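Local coordinates for alanine racemase 1 (Caldanaerobacter subterraneus subsp. tengcongensis MB4, PDB 4Y2W), which belongs to the alanine racemase family, whose members join an N-terminal TIM-barrel domain to a mostly beta C-terminal domain, at residues A[16-21]-A[53-58]; A[37-42]-A[49-54]; A[149-154]-A[197-202]; A[163-168]-A[189-194]. The protein carries 1 engineered substitution. All coordinates share one frame; numbering follows the deposited sequence.

Contact 1 (A[16-21]-A[53-58]); sequences DAITHN and KFLEKE
Ile18 and Leu55 form the apolar part of the contact between helix segments 16-21 and 53-58, whose axes come within 9.9 Å and run at 44° to one another. This part is small. Ile18 reaches over with its CG2 branch, which lies 4.0 Å from CD2 of Leu55, the two side chains crossing at about a right angle. Leu55 does not start out facing the other helix; its end bends over to it, and it also packs on Phe22, one turn further along helix 15-28.

Next to this pair, the carbons of Thr19 meet oxygens. Its methyl CG2 stands 3.9 Å from the backbone O of Phe54. The carboxylate of Glu58 comes across the threonine, with OE2 3.5 Å from Thr19 CG2, a van der Waals approach and not a bond. Its other oxygen, OE1, is held in a salt bridge by Arg23 of helix 15-28, so the acid spans the groove to the opposing helix.

Thr19 turns its hydroxyl back onto its own helix (chi1 56°), where OG1 donates to Asp16 O over 3.0 Å from well above the carbonyl plane. The same oxygen also takes the N-H of His20.

What follows is that the threonine's hydroxyl is spent inside its own helix, so that it offers methyl and CB carbon to the neighbour. One aliphatic pair and these threonine carbons against oxygens make the contact, and the salt bridge to Arg23 adds an ionic link between the two helices.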
loop_
_atom_site.group_PDB
_atom_site.type_symbol
_atom_site.label_atom_id
_atom_site.label_comp_id
_atom_site.label_asym_id
_atom_site.label_seq_id
_atom_site.Cartn_x
_atom_site.Cartn_y
_atom_site.Cartn_z
ATOM N N ASP A 16 19.350 9.127 -10.835
ATOM C CA ASP A 16 19.993 10.327 -11.394
ATOM C C ASP A 16 19.014 11.499 -11.592
ATOM O O ASP A 16 19.432 12.654 -11.654
ATOM C CB ASP A 16 20.731 10.006 -12.703
ATOM C CG ASP A 16 19.826 9.398 -13.760
ATOM O OD1 ASP A 16 19.504 8.194 -13.657
ATOM O OD2 ASP A 16 19.456 10.118 -14.708
ATOM N N ALA A 17 17.721 11.198 -11.692
ATOM C CA ALA A 17 16.680 12.223 -11.759
ATOM C C ALA A 17 16.364 12.806 -10.380
ATOM O O ALA A 17 16.011 13.980 -10.263
ATOM C CB ALA A 17 15.419 11.653 -12.392
ATOM N N ILE A 18 16.475 11.981 -9.344
ATOM C CA ILE A 18 16.271 12.435 -7.966
ATOM C C ILE A 18 17.432 13.333 -7.528
ATOM O O ILE A 18 17.218 14.381 -6.920
ATOM C CB ILE A 18 16.126 11.242 -6.995
ATOM C CG1 ILE A 18 14.872 10.431 -7.334
ATOM C CG2 ILE A 18 16.058 11.721 -5.548
ATOM C CD1 ILE A 18 14.865 9.036 -6.739
ATOM N N THR A 19 18.659 12.919 -7.842
ATOM C CA THR A 19 19.843 13.723 -7.536
ATOM C C THR A 19 19.806 15.046 -8.299
ATOM O O THR A 19 20.222 16.078 -7.773
ATOM C CB THR A 19 21.162 12.985 -7.865
ATOM O OG1 THR A 19 21.165 12.580 -9.238
ATOM C CG2 THR A 19 21.340 11.766 -6.975
ATOM N N HIS A 20 19.308 15.012 -9.534
ATOM C CA HIS A 20 19.131 16.229 -10.322
ATOM C C HIS A 20 18.146 17.190 -9.662
ATOM O O HIS A 20 18.445 18.370 -9.506
ATOM C CB HIS A 20 18.643 15.906 -11.732
ATOM C CG HIS A 20 18.215 17.114 -12.505
ATOM N ND1 HIS A 20 19.040 17.756 -13.401
ATOM C CD2 HIS A 20 17.054 17.810 -12.497
ATOM C CE1 HIS A 20 18.402 18.786 -13.924
ATOM N NE2 HIS A 20 17.194 18.841 -13.391
ATOM N N ASN A 21 16.969 16.683 -9.298
ATOM C CA ASN A 21 15.951 17.494 -8.622
ATOM C C ASN A 21 16.463 18.044 -7.296
ATOM O O ASN A 21 16.103 19.151 -6.898
ATOM C CB ASN A 21 14.675 16.682 -8.373
ATOM C CG ASN A 21 13.954 16.307 -9.654
ATOM O OD1 ASN A 21 14.222 16.859 -10.720
ATOM N ND2 ASN A 21 13.028 15.361 -9.551
ATOM N N LYS A 53 20.895 6.224 -0.003
ATOM C CA LYS A 53 22.259 5.900 -0.417
ATOM C C LYS A 53 22.763 6.924 -1.431
ATOM O O LYS A 53 23.857 7.466 -1.274
ATOM C CB LYS A 53 22.324 4.485 -1.019
ATOM C CG LYS A 53 23.735 3.972 -1.307
ATOM C CD LYS A 53 23.771 3.062 -2.536
ATOM C CE LYS A 53 25.188 2.643 -2.923
ATOM N NZ LYS A 53 25.594 1.350 -2.302
ATOM N N PHE A 54 21.956 7.201 -2.450
ATOM C CA PHE A 54 22.379 8.077 -3.544
ATOM C C PHE A 54 22.319 9.572 -3.213
ATOM O O PHE A 54 23.087 10.357 -3.775
ATOM C CB PHE A 54 21.610 7.751 -4.830
ATOM C CG PHE A 54 22.264 6.678 -5.653
ATOM C CD1 PHE A 54 22.240 5.355 -5.235
ATOM C CD2 PHE A 54 22.947 6.997 -6.819
ATOM C CE1 PHE A 54 22.866 4.367 -5.980
ATOM C CE2 PHE A 54 23.574 6.013 -7.568
ATOM C CZ PHE A 54 23.536 4.697 -7.148
ATOM N N LEU A 55 21.426 9.968 -2.308
ATOM C CA LEU A 55 21.405 11.351 -1.819
ATOM C C LEU A 55 22.558 11.609 -0.838
ATOM O O LEU A 55 23.071 12.731 -0.757
ATOM C CB LEU A 55 20.057 11.687 -1.175
ATOM C CG LEU A 55 18.864 11.796 -2.130
ATOM C CD1 LEU A 55 17.574 11.985 -1.345
ATOM C CD2 LEU A 55 19.045 12.926 -3.131
ATOM N N GLU A 56 22.969 10.575 -0.105
ATOM C CA GLU A 56 24.148 10.662 0.760
ATOM C C GLU A 56 25.429 10.884 -0.055
ATOM O O GLU A 56 26.296 11.649 0.365
ATOM C CB GLU A 56 24.280 9.407 1.628
ATOM C CG GLU A 56 25.441 9.448 2.611
ATOM C CD GLU A 56 25.474 8.242 3.534
ATOM O OE1 GLU A 56 25.353 7.105 3.033
ATOM O OE2 GLU A 56 25.633 8.428 4.759
ATOM N N LYS A 57 25.547 10.217 -1.206
ATOM C CA LYS A 57 26.666 10.454 -2.129
ATOM C C LYS A 57 26.645 11.897 -2.637
ATOM O O LYS A 57 27.693 12.526 -2.797
ATOM C CB LYS A 57 26.611 9.513 -3.340
ATOM C CG LYS A 57 26.836 8.031 -3.057
ATOM C CD LYS A 57 26.630 7.215 -4.333
ATOM C CE LYS A 57 26.479 5.720 -4.079
ATOM N NZ LYS A 57 27.776 4.986 -4.040
ATOM N N GLU A 58 25.442 12.413 -2.884
ATOM C CA GLU A 58 25.262 13.756 -3.437
ATOM C C GLU A 58 25.563 14.870 -2.426
ATOM O O GLU A 58 25.667 16.034 -2.804
ATOM C CB GLU A 58 23.837 13.912 -3.985
ATOM C CG GLU A 58 23.713 14.892 -5.141
ATOM C CD GLU A 58 24.432 14.429 -6.399
ATOM O OE1 GLU A 58 24.911 15.300 -7.160
ATOM O OE2 GLU A 58 24.518 13.203 -6.634
#

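Contact 2 (A[37-42]-A[49-54]); sequences AVIKGD and SYVAKF. With ALA (alanine), chain F.
Ile39 meets the inner face of helix 48-58 with two of its branches. Its CG2 methyl lies 3.9 Å from CG1 of Val51, the two side chains sliding past each other in opposite directions. Its other arm runs on to CD1, 3.8 Å from CB of Ala52. The torsion behind this sets CG1 between the backbone N and the carbonyl carbon (chi1 57°), with the rest of the arm extended, and both branches thus reach the helix at once. All three residues are buried, and Phe63 of the next strand and Leu74 of helix 68-76 close around the isoleucine.

Ile39 directly follows strand 34-38, the first strand of the eight-stranded parallel barrel, and helix 48-58 packs against the outside of that barrel. The chain turns after the strand, Ile39 facing the helix and Lys40 the ligand pocket: the NZ of Lys40 is 3.7 Å from O of the bound alanine, and it forms a salt bridge with Asp317 of the second subunit.

Away from the isoleucine the fit is loose. Asp42 OD1 stays 4.9 Å from Ser49 N, and instead accepts from Ala48 N, just before that segment. On the outer side of the helix Lys53 is exposed, while Tyr50 stacks on Tyr374.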
loop_
_atom_site.group_PDB
_atom_site.type_symbol
_atom_site.label_atom_id
_atom_site.label_comp_id
_atom_site.label_asym_id
_atom_site.label_seq_id
_atom_site.Cartn_x
_atom_site.Cartn_y
_atom_site.Cartn_z
ATOM N N ALA A 37 16.570 16.196 3.082
ATOM C CA ALA A 37 15.738 15.416 2.165
ATOM C C ALA A 37 14.680 14.632 2.948
ATOM O O ALA A 37 15.007 13.720 3.707
ATOM C CB ALA A 37 16.598 14.475 1.336
ATOM N N VAL A 38 13.416 15.010 2.781
ATOM C CA VAL A 38 12.314 14.240 3.345
ATOM C C VAL A 38 12.140 13.015 2.455
ATOM O O VAL A 38 11.866 13.146 1.264
ATOM C CB VAL A 38 11.004 15.053 3.395
ATOM C CG1 VAL A 38 9.854 14.202 3.917
ATOM C CG2 VAL A 38 11.186 16.297 4.258
ATOM N N ILE A 39 12.337 11.834 3.030
ATOM C CA ILE A 39 12.193 10.582 2.292
ATOM C C ILE A 39 11.316 9.611 3.081
ATOM O O ILE A 39 11.527 8.394 3.055
ATOM C CB ILE A 39 13.566 9.951 1.950
ATOM C CG1 ILE A 39 14.401 9.709 3.214
ATOM C CG2 ILE A 39 14.330 10.850 0.991
ATOM C CD1 ILE A 39 15.671 8.920 2.970
ATOM N N LYS A 40 10.318 10.165 3.767
ATOM C CA LYS A 40 9.362 9.365 4.528
ATOM C C LYS A 40 8.458 8.557 3.607
ATOM O O LYS A 40 8.450 8.761 2.393
ATOM C CB LYS A 40 8.527 10.252 5.460
ATOM C CG LYS A 40 7.648 11.298 4.783
ATOM C CD LYS A 40 7.445 12.484 5.717
ATOM C CE LYS A 40 6.438 13.486 5.184
ATOM N NZ LYS A 40 5.055 13.057 5.514
ATOM N N GLY A 41 7.705 7.636 4.194
ATOM C CA GLY A 41 6.895 6.699 3.427
ATOM C C GLY A 41 7.732 5.938 2.413
ATOM O O GLY A 41 7.328 5.785 1.262
ATOM N N ASP A 42 8.904 5.474 2.844
ATOM C CA ASP A 42 9.818 4.720 1.984
ATOM C C ASP A 42 10.224 5.546 0.752
ATOM O O ASP A 42 10.147 5.084 -0.393
ATOM C CB ASP A 42 9.184 3.376 1.587
ATOM C CG ASP A 42 10.205 2.366 1.106
ATOM O OD1 ASP A 42 11.331 2.362 1.633
ATOM O OD2 ASP A 42 9.882 1.569 0.204
ATOM N N SER A 49 16.173 2.923 1.122
ATOM C CA SER A 49 17.548 2.423 1.075
ATOM C C SER A 49 18.339 3.046 -0.065
ATOM O O SER A 49 19.337 3.722 0.167
ATOM C CB SER A 49 17.570 0.899 0.937
ATOM O OG SER A 49 17.117 0.285 2.130
ATOM N N TYR A 50 17.878 2.824 -1.291
ATOM C CA TYR A 50 18.600 3.292 -2.474
ATOM C C TYR A 50 18.579 4.818 -2.605
ATOM O O TYR A 50 19.600 5.427 -2.923
ATOM C CB TYR A 50 18.062 2.622 -3.746
ATOM C CG TYR A 50 18.760 1.319 -4.086
ATOM C CD1 TYR A 50 18.320 0.108 -3.559
ATOM C CD2 TYR A 50 19.874 1.301 -4.928
ATOM C CE1 TYR A 50 18.962 -1.082 -3.863
ATOM C CE2 TYR A 50 20.521 0.118 -5.240
ATOM C CZ TYR A 50 20.060 -1.072 -4.704
ATOM O OH TYR A 50 20.699 -2.252 -5.013
ATOM N N VAL A 51 17.426 5.428 -2.347
ATOM C CA VAL A 51 17.288 6.885 -2.433
ATOM C C VAL A 51 18.200 7.581 -1.420
ATOM O O VAL A 51 18.864 8.563 -1.749
ATOM C CB VAL A 51 15.823 7.327 -2.228
ATOM C CG1 VAL A 51 15.716 8.835 -2.039
ATOM C CG2 VAL A 51 14.971 6.887 -3.409
ATOM N N ALA A 52 18.234 7.066 -0.195
ATOM C CA ALA A 52 19.101 7.617 0.844
ATOM C C ALA A 52 20.568 7.416 0.487
ATOM O O ALA A 52 21.382 8.322 0.651
ATOM C CB ALA A 52 18.793 6.978 2.189
ATOM N N LYS A 53 20.895 6.224 -0.003
ATOM C CA LYS A 53 22.259 5.900 -0.417
ATOM C C LYS A 53 22.763 6.924 -1.431
ATOM O O LYS A 53 23.857 7.466 -1.274
ATOM C CB LYS A 53 22.324 4.485 -1.019
ATOM C CG LYS A 53 23.735 3.972 -1.307
ATOM C CD LYS A 53 23.771 3.062 -2.536
ATOM C CE LYS A 53 25.188 2.643 -2.923
ATOM N NZ LYS A 53 25.594 1.350 -2.302
ATOM N N PHE A 54 21.956 7.201 -2.450
ATOM C CA PHE A 54 22.379 8.077 -3.544
ATOM C C PHE A 54 22.319 9.572 -3.213
ATOM O O PHE A 54 23.087 10.357 -3.775
ATOM C CB PHE A 54 21.610 7.751 -4.830
ATOM C CG PHE A 54 22.264 6.678 -5.653
ATOM C CD1 PHE A 54 22.240 5.355 -5.235
ATOM C CD2 PHE A 54 22.947 6.997 -6.819
ATOM C CE1 PHE A 54 22.866 4.367 -5.980
ATOM C CE2 PHE A 54 23.574 6.013 -7.568
ATOM C CZ PHE A 54 23.536 4.697 -7.148
HETATM N N ALA F . 3.879 15.778 2.243
HETATM C CA ALA F . 3.769 16.057 3.711
HETATM C C ALA F . 2.378 15.720 4.269
HETATM O O ALA F . 2.229 15.456 5.463
HETATM C CB ALA F . 4.119 17.510 4.000
HETATM O OXT ALA F . 1.368 15.708 3.559
#

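Contact 3 (A[149-154]-A[197-202]); sequences KEILEM and KRLKIP
Leu199 is stretched toward helix 144-155 by its first torsion, which sets CG opposite the backbone N (chi1 -178°), while Leu152 leans out from the helix to meet it with CG beside its own backbone N (chi1 -78°). Their CD2 methyls come to 4.0 Å. The CD2 of Leu199 fits between two helix residues, because the CG2 of Ile151 lies 3.9 Å from it as well, that pair crossing at about a right angle.

Lys197 adds only the root of its chain. Its CB sits 3.8 Å from CD2 of Leu152, and its CG 4.0 Å from CD1 of the same leucine. The two methylenes thus lie against the leucine fork, one to each methyl; beyond them the chain bends and leads the amine of this exposed residue away from the contact.

Between Lys197 and Leu199, Arg198 takes a positive phi, as the C-prime residue of a Schellman motif in which Leu199 N is probably hydrogen-bonded to Leu194 O, and Arg198 N is paired with Glu195 O. The motif ends helix 177-195 and turns the chain so that Leu199 faces helix 144-155. The whole is a helix-terminating loop of the TIM barrel, leading into strand 203-208 and lying against a neighbouring barrel helix.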
loop_
_atom_site.group_PDB
_atom_site.type_symbol
_atom_site.label_atom_id
_atom_site.label_comp_id
_atom_site.label_asym_id
_atom_site.label_seq_id
_atom_site.Cartn_x
_atom_site.Cartn_y
_atom_site.Cartn_z
ATOM N N LYS A 149 9.842 28.266 28.759
ATOM C CA LYS A 149 10.277 27.701 30.035
ATOM C C LYS A 149 10.907 26.319 29.846
ATOM O O LYS A 149 12.046 26.085 30.267
ATOM C CB LYS A 149 9.101 27.615 31.014
ATOM C CG LYS A 149 9.507 27.258 32.434
ATOM C CD LYS A 149 8.307 26.916 33.300
ATOM C CE LYS A 149 8.752 26.479 34.689
ATOM N NZ LYS A 149 7.603 26.202 35.593
ATOM N N GLU A 150 10.168 25.421 29.198
ATOM C CA GLU A 150 10.607 24.036 29.018
ATOM C C GLU A 150 11.808 23.919 28.083
ATOM O O GLU A 150 12.704 23.114 28.322
ATOM C CB GLU A 150 9.457 23.167 28.509
ATOM C CG GLU A 150 8.298 23.065 29.491
ATOM C CD GLU A 150 7.273 22.017 29.103
ATOM O OE1 GLU A 150 7.281 21.569 27.942
ATOM O OE2 GLU A 150 6.459 21.637 29.969
ATOM N N ILE A 151 11.825 24.729 27.029
ATOM C CA ILE A 151 12.947 24.749 26.093
ATOM C C ILE A 151 14.228 25.224 26.780
ATOM O O ILE A 151 15.312 24.722 26.483
ATOM C CB ILE A 151 12.632 25.624 24.857
ATOM C CG1 ILE A 151 11.581 24.930 23.987
ATOM C CG2 ILE A 151 13.884 25.881 24.027
ATOM C CD1 ILE A 151 10.919 25.834 22.971
ATOM N N LEU A 152 14.103 26.181 27.699
ATOM C CA LEU A 152 15.265 26.699 28.433
ATOM C C LEU A 152 15.835 25.670 29.410
ATOM O O LEU A 152 17.041 25.643 29.648
ATOM C CB LEU A 152 14.923 28.007 29.163
ATOM C CG LEU A 152 14.887 29.263 28.276
ATOM C CD1 LEU A 152 14.119 30.394 28.949
ATOM C CD2 LEU A 152 16.293 29.715 27.909
ATOM N N GLU A 153 14.972 24.828 29.971
ATOM C CA GLU A 153 15.427 23.742 30.834
ATOM C C GLU A 153 16.203 22.713 30.016
ATOM O O GLU A 153 17.291 22.283 30.415
ATOM C CB GLU A 153 14.244 23.081 31.545
ATOM C CG GLU A 153 14.648 22.246 32.753
ATOM C CD GLU A 153 13.463 21.735 33.560
ATOM O OE1 GLU A 153 13.651 20.762 34.322
ATOM O OE2 GLU A 153 12.350 22.297 33.439
ATOM N N MET A 154 15.652 22.343 28.861
ATOM C CA MET A 154 16.297 21.394 27.947
ATOM C C MET A 154 17.700 21.832 27.536
ATOM O O MET A 154 18.583 20.994 27.347
ATOM C CB MET A 154 15.448 21.198 26.690
ATOM C CG MET A 154 14.166 20.418 26.918
ATOM S SD MET A 154 13.185 20.289 25.413
ATOM C CE MET A 154 11.531 20.162 26.091
ATOM N N LYS A 197 17.318 35.210 26.047
ATOM C CA LYS A 197 17.776 34.408 27.183
ATOM C C LYS A 197 19.068 33.644 26.855
ATOM O O LYS A 197 19.350 32.613 27.458
ATOM C CB LYS A 197 16.677 33.434 27.619
ATOM C CG LYS A 197 15.350 34.102 27.959
ATOM C CD LYS A 197 15.380 34.776 29.326
ATOM C CE LYS A 197 14.341 35.887 29.433
ATOM N NZ LYS A 197 12.976 35.464 29.007
ATOM N N ARG A 198 19.845 34.163 25.901
ATOM C CA ARG A 198 21.180 33.646 25.569
ATOM C C ARG A 198 21.165 32.204 25.057
ATOM O O ARG A 198 22.016 31.392 25.432
ATOM C CB ARG A 198 22.129 33.784 26.772
ATOM C CG ARG A 198 22.095 35.146 27.461
ATOM C CD ARG A 198 22.433 36.295 26.519
ATOM N NE ARG A 198 23.805 36.222 26.020
ATOM C CZ ARG A 198 24.887 36.615 26.694
ATOM N NH1 ARG A 198 24.788 37.116 27.923
ATOM N NH2 ARG A 198 26.086 36.502 26.132
ATOM N N LEU A 199 20.207 31.903 24.182
ATOM C CA LEU A 199 20.043 30.564 23.622
ATOM C C LEU A 199 19.944 30.614 22.098
ATOM O O LEU A 199 18.888 30.925 21.544
ATOM C CB LEU A 199 18.795 29.904 24.210
ATOM C CG LEU A 199 18.498 28.473 23.764
ATOM C CD1 LEU A 199 19.645 27.543 24.127
ATOM C CD2 LEU A 199 17.195 28.002 24.388
ATOM N N LYS A 200 21.055 30.308 21.429
ATOM C CA LYS A 200 21.108 30.277 19.971
ATOM C C LYS A 200 21.013 28.835 19.491
ATOM O O LYS A 200 21.977 28.075 19.604
ATOM C CB LYS A 200 22.410 30.907 19.462
ATOM C CG LYS A 200 22.722 32.284 20.031
ATOM C CD LYS A 200 21.561 33.256 19.859
ATOM C CE LYS A 200 21.945 34.680 20.242
ATOM N NZ LYS A 200 22.767 35.351 19.196
ATOM N N ILE A 201 19.850 28.460 18.963
ATOM C CA ILE A 201 19.651 27.120 18.411
ATOM C C ILE A 201 20.100 27.129 16.945
ATOM O O ILE A 201 19.522 27.849 16.129
ATOM C CB ILE A 201 18.180 26.672 18.530
ATOM C CG1 ILE A 201 17.733 26.723 19.996
ATOM C CG2 ILE A 201 18.004 25.262 17.980
ATOM C CD1 ILE A 201 16.276 26.381 20.220
ATOM N N PRO A 202 21.135 26.335 16.606
ATOM C CA PRO A 202 21.769 26.456 15.284
ATOM C C PRO A 202 20.873 26.156 14.080
ATOM O O PRO A 202 21.067 26.758 13.023
ATOM C CB PRO A 202 22.943 25.466 15.343
ATOM C CG PRO A 202 22.704 24.601 16.528
ATOM C CD PRO A 202 21.813 25.349 17.467
#

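Contact 4 (A[163-168]-A[189-194]); sequences EGIYSH and NLISSL
Ile165 and Ile191 meet with no ring between them, for the flat groups of 163-168 serve other surfaces. Tyr166 points away from the helix, its ring meeting that of His205 with the planes about 10° apart, and its OH is hydrogen-bonded to Thr105. His168, further on, packs beside Arg138 and Asn208 and touches the bound alanine.

The contact itself is aliphatic. Ile165 and Ile191 reach toward each other tip to tip, CD1 to CD1 at 3.6 Å, and the methyl CD1 of Ile191 also lies 3.9 Å from CG2 of Ile165. The strand residue can do this because its CG1 stands opposite the backbone N (chi1 179°), with the arm fully extended toward the helix. Leu194, one turn on, brings its CD1 to 4.3 Å from CD1 of Ile165, a lighter touch at the flank, and it packs in turn on Ile151 of helix 144-155. Ile201 also lies against Ile165.

Successive residues of the strand thus face opposite ways: Ile165 outward to the helix layer, Tyr166 to the barrel interior. This is the strand-to-helix packing of a beta-alpha-beta unit, here strand 160-166, helix 177-195 and strand 203-208 of the TIM barrel.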
loop_
_atom_site.group_PDB
_atom_site.type_symbol
_atom_site.label_atom_id
_atom_site.label_comp_id
_atom_site.label_asym_id
_atom_site.label_seq_id
_atom_site.Cartn_x
_atom_site.Cartn_y
_atom_site.Cartn_z
ATOM N N GLU A 163 19.866 20.957 19.187
ATOM C CA GLU A 163 20.399 21.303 17.868
ATOM C C GLU A 163 19.436 22.095 16.989
ATOM O O GLU A 163 19.856 23.018 16.290
ATOM C CB GLU A 163 20.802 20.030 17.123
ATOM C CG GLU A 163 21.519 20.271 15.804
ATOM C CD GLU A 163 21.768 18.988 15.041
ATOM O OE1 GLU A 163 20.786 18.350 14.610
ATOM O OE2 GLU A 163 22.945 18.618 14.868
ATOM N N GLY A 164 18.159 21.725 16.994
ATOM C CA GLY A 164 17.195 22.334 16.080
ATOM C C GLY A 164 15.887 22.772 16.701
ATOM O O GLY A 164 15.551 22.405 17.830
ATOM N N ILE A 165 15.156 23.585 15.949
ATOM C CA ILE A 165 13.814 24.014 16.322
ATOM C C ILE A 165 13.054 24.294 15.031
ATOM O O ILE A 165 13.581 24.952 14.133
ATOM C CB ILE A 165 13.832 25.256 17.247
ATOM C CG1 ILE A 165 12.404 25.691 17.592
ATOM C CG2 ILE A 165 14.596 26.409 16.610
ATOM C CD1 ILE A 165 12.311 26.601 18.799
ATOM N N TYR A 166 11.832 23.777 14.920
ATOM C CA TYR A 166 11.095 23.899 13.668
ATOM C C TYR A 166 9.588 23.946 13.815
ATOM O O TYR A 166 9.038 23.660 14.880
ATOM C CB TYR A 166 11.493 22.776 12.706
ATOM C CG TYR A 166 11.005 21.389 13.071
ATOM C CD1 TYR A 166 11.586 20.674 14.111
ATOM C CD2 TYR A 166 9.973 20.784 12.356
ATOM C CE1 TYR A 166 11.146 19.400 14.436
ATOM C CE2 TYR A 166 9.526 19.513 12.673
ATOM C CZ TYR A 166 10.116 18.824 13.713
ATOM O OH TYR A 166 9.670 17.561 14.027
ATOM N N SER A 167 8.946 24.336 12.717
ATOM C CA SER A 167 7.494 24.397 12.608
ATOM C C SER A 167 7.100 23.963 11.192
ATOM O O SER A 167 7.953 23.533 10.411
ATOM C CB SER A 167 6.997 25.814 12.908
ATOM O OG SER A 167 5.591 25.840 13.080
ATOM N N HIS A 168 5.813 24.082 10.868
ATOM C CA HIS A 168 5.273 23.598 9.595
ATOM C C HIS A 168 4.138 24.507 9.119
ATOM O O HIS A 168 3.244 24.843 9.901
ATOM C CB HIS A 168 4.762 22.164 9.774
ATOM C CG HIS A 168 4.673 21.379 8.501
ATOM N ND1 HIS A 168 5.689 20.557 8.062
ATOM C CD2 HIS A 168 3.684 21.277 7.582
ATOM C CE1 HIS A 168 5.335 19.991 6.922
ATOM N NE2 HIS A 168 4.122 20.411 6.608
ATOM N N ASN A 189 9.254 35.214 16.566
ATOM C CA ASN A 189 8.997 35.896 17.839
ATOM C C ASN A 189 9.282 35.024 19.061
ATOM O O ASN A 189 9.697 35.529 20.108
ATOM C CB ASN A 189 7.560 36.428 17.889
ATOM C CG ASN A 189 7.355 37.658 17.009
ATOM O OD1 ASN A 189 8.165 37.960 16.126
ATOM N ND2 ASN A 189 6.265 38.373 17.249
ATOM N N LEU A 190 9.060 33.720 18.932
ATOM C CA LEU A 190 9.459 32.778 19.972
ATOM C C LEU A 190 10.981 32.636 20.028
ATOM O O LEU A 190 11.545 32.466 21.108
ATOM C CB LEU A 190 8.818 31.409 19.743
ATOM C CG LEU A 190 9.039 30.365 20.843
ATOM C CD1 LEU A 190 8.476 30.848 22.172
ATOM C CD2 LEU A 190 8.413 29.035 20.451
ATOM N N ILE A 191 11.637 32.704 18.868
ATOM C CA ILE A 191 13.098 32.588 18.795
ATOM C C ILE A 191 13.786 33.823 19.383
ATOM O O ILE A 191 14.761 33.698 20.125
ATOM C CB ILE A 191 13.600 32.380 17.344
ATOM C CG1 ILE A 191 12.971 31.135 16.705
ATOM C CG2 ILE A 191 15.121 32.278 17.310
ATOM C CD1 ILE A 191 13.117 29.864 17.512
ATOM N N SER A 192 13.282 35.010 19.041
ATOM C CA SER A 192 13.790 36.263 19.605
ATOM C C SER A 192 13.762 36.232 21.130
ATOM O O SER A 192 14.723 36.635 21.783
ATOM C CB SER A 192 12.971 37.459 19.107
ATOM O OG SER A 192 13.299 37.776 17.769
ATOM N N SER A 193 12.658 35.747 21.687
ATOM C CA SER A 193 12.516 35.643 23.133
ATOM C C SER A 193 13.552 34.682 23.726
ATOM O O SER A 193 14.090 34.937 24.805
ATOM C CB SER A 193 11.100 35.192 23.498
ATOM O OG SER A 193 10.793 35.552 24.829
ATOM N N LEU A 194 13.828 33.590 23.014
ATOM C CA LEU A 194 14.837 32.611 23.436
ATOM C C LEU A 194 16.261 33.137 23.283
ATOM O O LEU A 194 17.108 32.892 24.141
ATOM C CB LEU A 194 14.700 31.304 22.649
ATOM C CG LEU A 194 13.470 30.437 22.923
ATOM C CD1 LEU A 194 13.399 29.316 21.897
ATOM C CD2 LEU A 194 13.479 29.875 24.337
#

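All four contacts belong to the barrel domain, in two clusters. Contacts 1 and 2 share helix 48-58 and touch directly, Leu55 CD1 lying 3.8 Å from Ala37 CB; the helix presents one side to helix 15-28 and another to the residue that follows the first barrel strand. Contacts 3 and 4 also touch, through the capped end of helix 177-195, and contact 4 is nested in the chain loop that contact 3 closes. Contacts 1 and 3 have centres about 35 Å apart. Contacts 2 and 4 are purely aliphatic and buried, each with a pocket residue in its strand-side segment, Lys40 and His168. Contact 1 is buried but mixes in a carboxylate, and contact 3, nearest the surface, uses lysine methylenes.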